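Local coordinates for protein carboxynorspermidine decarboxylase (Campylobacter jejuni subsp. jejuni 81116, PDB 3N29) that probably catalyses the pyridoxal-5'-phosphate-dependent decarboxylation of carboxynorspermidine to norspermidine, at residues Asn320-Ala325 with Asp334-Glu339. Numbering follows the deposited sequence.
Sequences NARILA and DLKENE
One carboxylate oxygen, Glu339 OE1, takes two donors: Arg322 NH2 across the contact at 3.0 Å and, from above the carboxylate plane, the backbone N-H of Lys336, with Lys336 N at 2.7 Å. Arg322 NH2 is shared in turn, giving a second, more bent bond to the backbone carbonyl Asp334 O at 2.9 Å. The guanidinium of Arg322 meets the carboxylate of Glu339 side-on, and the two flat groups lie nearly in one plane, only 8° apart. Arg322 NE completes the salt bridge, bonding to Glu339 OE2 at 3.0 Å with an almost straight N-H (171°). To the arginine each oxygen offers its syn lone pair, and the paired bonds fix the rotation of both groups. The side chains cross at about a right angle: Glu339 is extended beyond CG, whereas Arg322 bends at chi3 (-51°), and the quarter turn at the next bond brings its NE/NH2 edge to the acid.

The acid also braces the type I turn from Lys336 to Glu339 that contains it, while Arg322 NH1 hydrogen-bonds to the hydroxyl of Ser333. Arginine suits the place because its several N-H groups can serve a carboxylate, a carbonyl and a hydroxyl together; glutamate has the reach and the two oxygens to answer it.

Leu324 and Leu335 supply the apolar part. The branched end of Leu324 lets one methyl lie on the peptide after Asp334, with Leu324 CD2 3.6 Å from Leu335 N, while the other meets Leu335 more loosely, Leu324 CD1 and Leu335 CD1 being 4.2 Å apart. Asp334 sends its own carboxylate to Lys331 instead.

Opposite Glu357, strand 321-325 fits in two residues, Leu324 and Ala325, a classic beta bulge in its antiparallel pairing with strand 354-360. The contact thus fastens the surface loop leading into strand 340-345 back onto the strand it follows, within the C-terminal beta domain that accompanies the beta/alpha-barrel in this decarboxylase family.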
loop_
_atom_site.group_PDB
_atom_site.type_symbol
_atom_site.label_atom_id
_atom_site.label_comp_id
_atom_site.label_asym_id
_atom_site.label_seq_id
_atom_site.Cartn_x
_atom_site.Cartn_y
_atom_site.Cartn_z
ATOM N N ASN A 320 13.320 -5.431 -22.542
ATOM C CA ASN A 320 13.897 -6.568 -23.256
ATOM C C ASN A 320 13.246 -7.887 -22.938
ATOM O O ASN A 320 13.828 -8.907 -23.179
ATOM C CB ASN A 320 15.411 -6.717 -23.006
ATOM C CG ASN A 320 16.190 -5.493 -23.412
ATOM O OD1 ASN A 320 15.920 -4.897 -24.444
ATOM N ND2 ASN A 320 17.129 -5.063 -22.556
ATOM N N ALA A 321 12.053 -7.880 -22.363
ATOM C CA ALA A 321 11.352 -9.132 -22.102
ATOM C C ALA A 321 9.941 -9.064 -22.637
ATOM O O ALA A 321 9.387 -7.950 -22.879
ATOM C CB ALA A 321 11.364 -9.452 -20.567
ATOM N N ARG A 322 9.309 -10.230 -22.770
ATOM C CA ARG A 322 7.898 -10.281 -23.128
ATOM C C ARG A 322 7.130 -10.971 -22.024
ATOM O O ARG A 322 7.582 -11.962 -21.498
ATOM C CB ARG A 322 7.642 -11.015 -24.452
ATOM C CG ARG A 322 8.501 -10.511 -25.653
ATOM C CD ARG A 322 8.241 -11.176 -27.031
ATOM N NE ARG A 322 8.289 -12.648 -26.872
ATOM C CZ ARG A 322 7.229 -13.417 -26.571
ATOM N NH1 ARG A 322 6.000 -12.905 -26.469
ATOM N NH2 ARG A 322 7.398 -14.695 -26.397
ATOM N N ILE A 323 5.937 -10.490 -21.740
ATOM C CA ILE A 323 5.037 -11.168 -20.750
ATOM C C ILE A 323 4.516 -12.475 -21.365
ATOM O O ILE A 323 3.893 -12.481 -22.466
ATOM C CB ILE A 323 3.871 -10.267 -20.326
ATOM C CG1 ILE A 323 4.352 -8.982 -19.626
ATOM C CG2 ILE A 323 2.800 -11.085 -19.507
ATOM C CD1 ILE A 323 3.283 -7.894 -19.616
ATOM N N LEU A 324 4.745 -13.587 -20.665
ATOM C CA LEU A 324 4.178 -14.896 -21.029
ATOM C C LEU A 324 2.897 -15.201 -20.218
ATOM O O LEU A 324 1.989 -15.771 -20.768
ATOM C CB LEU A 324 5.142 -16.017 -20.730
ATOM C CG LEU A 324 6.448 -15.944 -21.549
ATOM C CD1 LEU A 324 7.502 -16.892 -20.912
ATOM C CD2 LEU A 324 6.269 -16.260 -23.031
ATOM N N ALA A 325 2.843 -14.801 -18.936
ATOM C CA ALA A 325 1.722 -15.125 -18.067
ATOM C C ALA A 325 1.763 -14.180 -16.911
ATOM O O ALA A 325 2.852 -13.760 -16.479
ATOM C CB ALA A 325 1.764 -16.558 -17.565
ATOM N N ASP A 334 3.193 -17.241 -25.840
ATOM C CA ASP A 334 3.973 -18.435 -25.812
ATOM C C ASP A 334 5.451 -18.133 -25.936
ATOM O O ASP A 334 5.812 -17.163 -26.573
ATOM C CB ASP A 334 3.566 -19.310 -26.971
ATOM C CG ASP A 334 2.219 -19.917 -26.756
ATOM O OD1 ASP A 334 2.163 -20.807 -25.869
ATOM O OD2 ASP A 334 1.263 -19.534 -27.478
ATOM N N LEU A 335 6.278 -18.999 -25.332
ATOM C CA LEU A 335 7.712 -18.904 -25.407
ATOM C C LEU A 335 8.148 -19.119 -26.879
ATOM O O LEU A 335 7.621 -19.990 -27.533
ATOM C CB LEU A 335 8.341 -19.954 -24.502
ATOM C CG LEU A 335 9.846 -19.882 -24.258
ATOM C CD1 LEU A 335 10.269 -18.486 -23.695
ATOM C CD2 LEU A 335 10.241 -21.027 -23.330
ATOM N N LYS A 336 9.022 -18.268 -27.392
ATOM C CA LYS A 336 9.576 -18.516 -28.716
ATOM C C LYS A 336 10.851 -19.346 -28.624
ATOM O O LYS A 336 11.423 -19.573 -27.572
ATOM C CB LYS A 336 9.795 -17.235 -29.471
ATOM C CG LYS A 336 8.521 -16.409 -29.647
ATOM C CD LYS A 336 8.816 -15.111 -30.392
ATOM C CE LYS A 336 7.538 -14.489 -30.936
ATOM N NZ LYS A 336 7.696 -14.095 -32.384
ATOM N N GLU A 337 11.303 -19.735 -29.795
ATOM C CA GLU A 337 12.261 -20.765 -29.998
ATOM C C GLU A 337 13.589 -20.481 -29.238
ATOM O O GLU A 337 14.121 -21.380 -28.538
ATOM C CB GLU A 337 12.431 -20.916 -31.559
ATOM C CG GLU A 337 11.025 -21.269 -32.361
ATOM C CD GLU A 337 9.863 -20.145 -32.440
ATOM O OE1 GLU A 337 10.090 -18.949 -32.738
ATOM O OE2 GLU A 337 8.674 -20.488 -32.268
ATOM N N ASN A 338 14.119 -19.269 -29.357
ATOM C CA ASN A 338 15.439 -18.961 -28.765
ATOM C C ASN A 338 15.307 -18.123 -27.459
ATOM O O ASN A 338 16.196 -17.396 -27.100
ATOM C CB ASN A 338 16.338 -18.220 -29.763
ATOM C CG ASN A 338 16.718 -19.070 -31.021
ATOM O OD1 ASN A 338 16.869 -20.309 -30.986
ATOM N ND2 ASN A 338 16.883 -18.379 -32.134
ATOM N N GLU A 339 14.191 -18.231 -26.749
ATOM C CA GLU A 339 14.014 -17.502 -25.478
ATOM C C GLU A 339 14.152 -18.349 -24.223
ATOM O O GLU A 339 14.152 -19.575 -24.278
ATOM C CB GLU A 339 12.654 -16.857 -25.477
ATOM C CG GLU A 339 12.500 -15.776 -26.597
ATOM C CD GLU A 339 11.080 -15.258 -26.655
ATOM O OE1 GLU A 339 10.132 -16.013 -26.320
ATOM O OE2 GLU A 339 10.901 -14.080 -26.961
#